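Local coordinates for protein putative tetR family transcription regulator (Shewanella loihica, PDB 3PPB) that probably binds DNA and regulates transcription as a helix-turn-helix protein of the tetR family, paired with a second copy of itself, at residues A[16-21]-A[33-38]; A[88-93]-A[182-187]. One frame throughout, in Å; residues are numbered along the deposited sequence.

Interaction 1 of 2, residues A[16-21]-A[33-38]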
loop_
_atom_site.group_PDB
_atom_site.type_symbol
_atom_site.label_atom_id
_atom_site.label_comp_id
_atom_site.label_asym_id
_atom_site.label_seq_id
_atom_site.Cartn_x
_atom_site.Cartn_y
_atom_site.Cartn_z
ATOM N N GLU A 16 -13.330 13.657 -13.482
ATOM C CA GLU A 16 -12.735 12.702 -14.439
ATOM C C GLU A 16 -11.323 13.118 -14.881
ATOM O O GLU A 16 -10.453 12.257 -15.028
ATOM C CB GLU A 16 -13.620 12.570 -15.695
ATOM C CG GLU A 16 -14.841 11.688 -15.513
ATOM C CD GLU A 16 -15.626 11.421 -16.781
ATOM O OE1 GLU A 16 -14.998 11.282 -17.857
ATOM O OE2 GLU A 16 -16.871 11.315 -16.694
ATOM N N THR A 17 -11.115 14.423 -15.144
ATOM C CA THR A 17 -9.817 14.961 -15.584
ATOM C C THR A 17 -8.839 14.902 -14.404
ATOM O O THR A 17 -7.689 14.506 -14.606
ATOM C CB THR A 17 -9.962 16.384 -16.173
ATOM O OG1 THR A 17 -10.660 16.342 -17.426
ATOM C CG2 THR A 17 -8.634 17.065 -16.377
ATOM N N ALA A 18 -9.301 15.294 -13.182
ATOM C CA ALA A 18 -8.507 15.240 -11.938
ATOM C C ALA A 18 -8.027 13.813 -11.668
ATOM O O ALA A 18 -6.856 13.623 -11.329
ATOM C CB ALA A 18 -9.319 15.754 -10.749
ATOM N N LEU A 19 -8.922 12.812 -11.845
ATOM C CA LEU A 19 -8.591 11.399 -11.633
ATOM C C LEU A 19 -7.422 10.999 -12.527
ATOM O O LEU A 19 -6.439 10.451 -12.030
ATOM C CB LEU A 19 -9.816 10.492 -11.886
ATOM C CG LEU A 19 -9.564 8.970 -11.853
ATOM C CD1 LEU A 19 -9.410 8.452 -10.420
ATOM C CD2 LEU A 19 -10.678 8.224 -12.552
ATOM N N GLN A 20 -7.515 11.311 -13.835
ATOM C CA GLN A 20 -6.457 11.031 -14.800
ATOM C C GLN A 20 -5.129 11.688 -14.387
ATOM O O GLN A 20 -4.096 11.019 -14.349
ATOM C CB GLN A 20 -6.863 11.512 -16.207
ATOM C CG GLN A 20 -7.982 10.710 -16.852
ATOM N N LEU A 21 -5.161 12.984 -14.060
ATOM C CA LEU A 21 -3.946 13.733 -13.743
ATOM C C LEU A 21 -3.333 13.367 -12.400
ATOM O O LEU A 21 -2.108 13.275 -12.323
ATOM C CB LEU A 21 -4.194 15.244 -13.819
ATOM C CG LEU A 21 -4.478 15.804 -15.216
ATOM C CD1 LEU A 21 -5.051 17.187 -15.132
ATOM C CD2 LEU A 21 -3.212 15.815 -16.091
ATOM N N ALA A 33 -4.902 24.758 -12.684
ATOM C CA ALA A 33 -4.951 25.355 -14.036
ATOM C C ALA A 33 -4.955 24.248 -15.085
ATOM O O ALA A 33 -5.804 24.256 -15.981
ATOM C CB ALA A 33 -3.770 26.302 -14.262
ATOM N N THR A 34 -4.058 23.255 -14.923
ATOM C CA THR A 34 -3.989 22.083 -15.796
ATOM C C THR A 34 -5.311 21.316 -15.742
ATOM O O THR A 34 -5.833 20.983 -16.797
ATOM C CB THR A 34 -2.818 21.182 -15.414
ATOM O OG1 THR A 34 -1.608 21.926 -15.453
ATOM C CG2 THR A 34 -2.696 19.973 -16.326
ATOM N N ILE A 35 -5.870 21.078 -14.540
ATOM C CA ILE A 35 -7.137 20.344 -14.374
ATOM C C ILE A 35 -8.247 21.057 -15.132
ATOM O O ILE A 35 -8.929 20.417 -15.933
ATOM C CB ILE A 35 -7.552 20.125 -12.891
ATOM C CG1 ILE A 35 -6.470 19.341 -12.093
ATOM C CG2 ILE A 35 -8.926 19.425 -12.819
ATOM C CD1 ILE A 35 -6.690 19.270 -10.509
ATOM N N ALA A 36 -8.417 22.377 -14.876
ATOM C CA ALA A 36 -9.445 23.214 -15.498
ATOM C C ALA A 36 -9.347 23.168 -17.018
ATOM O O ALA A 36 -10.356 22.878 -17.669
ATOM C CB ALA A 36 -9.331 24.651 -15.006
ATOM N N ARG A 37 -8.133 23.405 -17.576
ATOM C CA ARG A 37 -7.864 23.397 -19.015
ATOM C C ARG A 37 -8.207 22.051 -19.643
ATOM O O ARG A 37 -8.981 22.008 -20.610
ATOM C CB ARG A 37 -6.391 23.732 -19.293
ATOM C CG ARG A 37 -6.056 23.875 -20.788
ATOM C CD ARG A 37 -4.596 24.209 -21.047
ATOM N NE ARG A 37 -3.669 23.180 -20.559
ATOM C CZ ARG A 37 -2.919 23.311 -19.469
ATOM N NH1 ARG A 37 -2.988 24.416 -18.736
ATOM N NH2 ARG A 37 -2.100 22.336 -19.101
ATOM N N GLU A 38 -7.649 20.953 -19.084
ATOM C CA GLU A 38 -7.892 19.613 -19.601
ATOM C C GLU A 38 -9.390 19.252 -19.511
ATOM O O GLU A 38 -9.869 18.517 -20.367
ATOM C CB GLU A 38 -7.022 18.576 -18.882
ATOM C CG GLU A 38 -5.531 18.729 -19.114
ATOM C CD GLU A 38 -5.026 18.126 -20.405
ATOM O OE1 GLU A 38 -5.273 18.721 -21.478
ATOM O OE2 GLU A 38 -4.369 17.062 -20.338
#
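Thr17 and Leu21, one turn apart on helix 10-24, reach across to Ile35 and Glu38 on helix 32-39, and almost everything that meets is carbon. Start with Thr17. Its CB sits 4.2 Å from the carbonyl O of Ile35, and from there the two branches part. OG1 turns back into its own helix and hydrogen-bonds the carbonyl O of Ala13, which satisfies the hydroxyl locally; its 3.7 Å to Glu38 O is a near approach, not a hydrogen bond. With OG1 beside the backbone N (chi1 -69°), CG2 is left anti to that N and points across to the other helix: it lies 3.3 Å from Glu38 CB, a tight fit for two carbons, and 3.4 Å from Ile35 O. The Thr17 and Glu38 side chains cross at about a right angle, and it is CB of Glu38, not the carboxylate, that the methyl meets. These two helices are the first helix of the tetR-type DNA-binding domain and the leading helix of the predicted helix-turn-helix; helix 43-49, the second helix of that motif, packs on Ile35 through Leu46. The backbones come nearest at Ala18 and Ile35, whose CA atoms are 5.8 Å apart, and the small Ala18 CB rests 4.2 Å from Ile35 CG2. Leu56 of helix 53-74 touches both of these side chains. Further along, Leu21 sends CD1 into the angle between Thr34 and Ile35, 3.8 Å from Thr34 CG2 and 4.0 Å from Ile35 CG1. Thr34 meets Leu21 with its methyl, while its OG1 is hydrogen-bonded to Ser31 OG at the start of the motif.

Interaction 2 of 2, residues A[88-93]-A[182-187]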
loop_
_atom_site.group_PDB
_atom_site.type_symbol
_atom_site.label_atom_id
_atom_site.label_comp_id
_atom_site.label_asym_id
_atom_site.label_seq_id
_atom_site.Cartn_x
_atom_site.Cartn_y
_atom_site.Cartn_z
ATOM N N GLN A 88 -16.801 -14.361 -2.575
ATOM C CA GLN A 88 -17.489 -13.575 -3.608
ATOM C C GLN A 88 -17.060 -12.106 -3.529
ATOM O O GLN A 88 -16.832 -11.492 -4.571
ATOM C CB GLN A 88 -19.021 -13.647 -3.445
ATOM C CG GLN A 88 -19.699 -14.982 -3.682
ATOM C CD GLN A 88 -21.206 -14.844 -3.465
ATOM O OE1 GLN A 88 -21.929 -14.243 -4.272
ATOM N NE2 GLN A 88 -21.719 -15.365 -2.346
ATOM N N LEU A 89 -16.956 -11.532 -2.295
ATOM C CA LEU A 89 -16.570 -10.126 -2.134
ATOM C C LEU A 89 -15.132 -9.903 -2.577
ATOM O O LEU A 89 -14.845 -8.910 -3.239
ATOM C CB LEU A 89 -16.740 -9.652 -0.690
ATOM C CG LEU A 89 -18.177 -9.301 -0.258
ATOM C CD1 LEU A 89 -18.303 -9.354 1.218
ATOM C CD2 LEU A 89 -18.616 -7.924 -0.786
ATOM N N TRP A 90 -14.233 -10.834 -2.206
ATOM C CA TRP A 90 -12.817 -10.767 -2.558
ATOM C C TRP A 90 -12.638 -10.824 -4.084
ATOM O O TRP A 90 -11.951 -9.972 -4.642
ATOM C CB TRP A 90 -12.082 -11.917 -1.875
ATOM C CG TRP A 90 -10.643 -12.038 -2.260
ATOM C CD1 TRP A 90 -10.096 -12.943 -3.116
ATOM C CD2 TRP A 90 -9.570 -11.189 -1.831
ATOM N NE1 TRP A 90 -8.737 -12.765 -3.182
ATOM C CE2 TRP A 90 -8.389 -11.684 -2.416
ATOM C CE3 TRP A 90 -9.491 -10.054 -1.001
ATOM C CZ2 TRP A 90 -7.140 -11.099 -2.185
ATOM C CZ3 TRP A 90 -8.254 -9.482 -0.769
ATOM C CH2 TRP A 90 -7.098 -10.008 -1.345
ATOM N N PHE A 91 -13.284 -11.796 -4.757
ATOM C CA PHE A 91 -13.121 -11.906 -6.200
ATOM C C PHE A 91 -13.871 -10.781 -6.937
ATOM O O PHE A 91 -13.378 -10.342 -7.975
ATOM C CB PHE A 91 -13.453 -13.306 -6.728
ATOM C CG PHE A 91 -12.397 -14.315 -6.305
ATOM C CD1 PHE A 91 -11.050 -14.124 -6.631
ATOM C CD2 PHE A 91 -12.741 -15.446 -5.573
ATOM C CE1 PHE A 91 -10.066 -15.034 -6.209
ATOM C CE2 PHE A 91 -11.761 -16.381 -5.193
ATOM C CZ PHE A 91 -10.428 -16.165 -5.509
ATOM N N ALA A 92 -14.964 -10.234 -6.368
ATOM C CA ALA A 92 -15.643 -9.060 -6.960
ATOM C C ALA A 92 -14.748 -7.825 -6.869
ATOM O O ALA A 92 -14.728 -7.013 -7.794
ATOM C CB ALA A 92 -16.964 -8.777 -6.256
ATOM N N ALA A 93 -14.010 -7.684 -5.747
ATOM C CA ALA A 93 -13.084 -6.554 -5.525
ATOM C C ALA A 93 -11.924 -6.627 -6.528
ATOM O O ALA A 93 -11.597 -5.631 -7.173
ATOM C CB ALA A 93 -12.562 -6.567 -4.080
ATOM N N SER A 182 -7.120 -18.618 -6.469
ATOM C CA SER A 182 -7.426 -19.369 -5.259
ATOM C C SER A 182 -6.401 -19.091 -4.174
ATOM O O SER A 182 -6.795 -18.906 -3.023
ATOM C CB SER A 182 -7.482 -20.863 -5.545
ATOM O OG SER A 182 -8.620 -21.100 -6.349
ATOM N N ALA A 183 -5.100 -19.012 -4.542
ATOM C CA ALA A 183 -4.027 -18.736 -3.577
ATOM C C ALA A 183 -4.220 -17.362 -2.959
ATOM O O ALA A 183 -4.045 -17.219 -1.752
ATOM C CB ALA A 183 -2.665 -18.841 -4.258
ATOM N N SER A 184 -4.656 -16.364 -3.758
ATOM C CA SER A 184 -4.878 -15.000 -3.253
ATOM C C SER A 184 -5.988 -14.987 -2.218
ATOM O O SER A 184 -5.806 -14.345 -1.190
ATOM C CB SER A 184 -5.149 -13.994 -4.378
ATOM O OG SER A 184 -6.479 -14.072 -4.867
ATOM N N PHE A 185 -7.104 -15.681 -2.450
ATOM C CA PHE A 185 -8.165 -15.756 -1.414
ATOM C C PHE A 185 -7.674 -16.506 -0.144
ATOM O O PHE A 185 -8.020 -16.117 0.980
ATOM C CB PHE A 185 -9.457 -16.437 -1.927
ATOM C CG PHE A 185 -10.545 -16.475 -0.858
ATOM C CD1 PHE A 185 -11.120 -15.300 -0.378
ATOM C CD2 PHE A 185 -10.960 -17.683 -0.303
ATOM C CE1 PHE A 185 -12.089 -15.337 0.641
ATOM C CE2 PHE A 185 -11.935 -17.716 0.706
ATOM C CZ PHE A 185 -12.508 -16.540 1.158
ATOM N N ALA A 186 -6.885 -17.583 -0.328
ATOM C CA ALA A 186 -6.353 -18.370 0.790
ATOM C C ALA A 186 -5.514 -17.488 1.723
ATOM O O ALA A 186 -5.719 -17.533 2.939
ATOM C CB ALA A 186 -5.536 -19.550 0.275
ATOM N N LEU A 187 -4.642 -16.613 1.153
ATOM C CA LEU A 187 -3.813 -15.696 1.957
ATOM C C LEU A 187 -4.715 -14.736 2.704
ATOM O O LEU A 187 -4.485 -14.493 3.872
ATOM C CB LEU A 187 -2.797 -14.924 1.100
ATOM C CG LEU A 187 -1.583 -15.737 0.596
ATOM C CD1 LEU A 187 -1.057 -15.169 -0.688
ATOM C CD2 LEU A 187 -0.461 -15.844 1.645
#
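Trp90 and Ser184 form a polar link inside an aromatic packing contact, joining helix 82-99 to helix 178-192 in the larger C-terminal helical domain of the tetR fold. The indole N-H donates to the hydroxyl: NE1 lies 3.1 Å from Ser184 OG, nearly straight at 165°, with OG at the ring edge and in its plane. The same hydroxyl is hydrogen-bonded to the carbonyl O of Arg181, one turn back on its own helix, so OG takes the indole N-H while being held by its own backbone. On the six-membered side of the indole, CZ2 comes to 3.6 Å from Ser184 O. Phe185 fills the space next door. Its CB is 3.7 Å from Trp90 CD1 and equally close to Phe91 CZ, and its ring lies oblique to the five-membered ring of Trp90, planes at 53°. Trp90 CG, anti to the backbone N (chi1 174°), lays the indole across to Ser184 and Phe185; within its own helix Trp90 CD1 lies over one face of Phe91, near the rim. A leucine at Trp90 would probably leave Ser184 without its indole donor and open a gap beside Phe185. Tyr161 and Ala164 of helix 150-170 also pack on Trp90, Phe188 stacks on its ring, and Phe168 touches Ser184, while Leu152 of the second subunit packs on Ser184 as well.

How the interactions relate
Interactions 1 and 2 lie on opposite sides of the chain's centre, their own centres 34 Å apart and their nearest atoms about 15 Å apart, so neither touches the other. Interaction 1 belongs to the predicted DNA-binding end; interaction 2 lies in the larger helical region, beside the second subunit. Helix 53-74 spans the interval: Leu56 packs against interaction 1, while Phe68 and Ile72 meet Ala93 in the 88-93 segment. In tetR regulators generally, effector binding in the larger domain is relayed to the DNA-binding one. Separately, a bound tetraethylene glycol lies about 3 Å from the side chain of the exposed Ser182 in interaction 2, and nothing marks it as an effector.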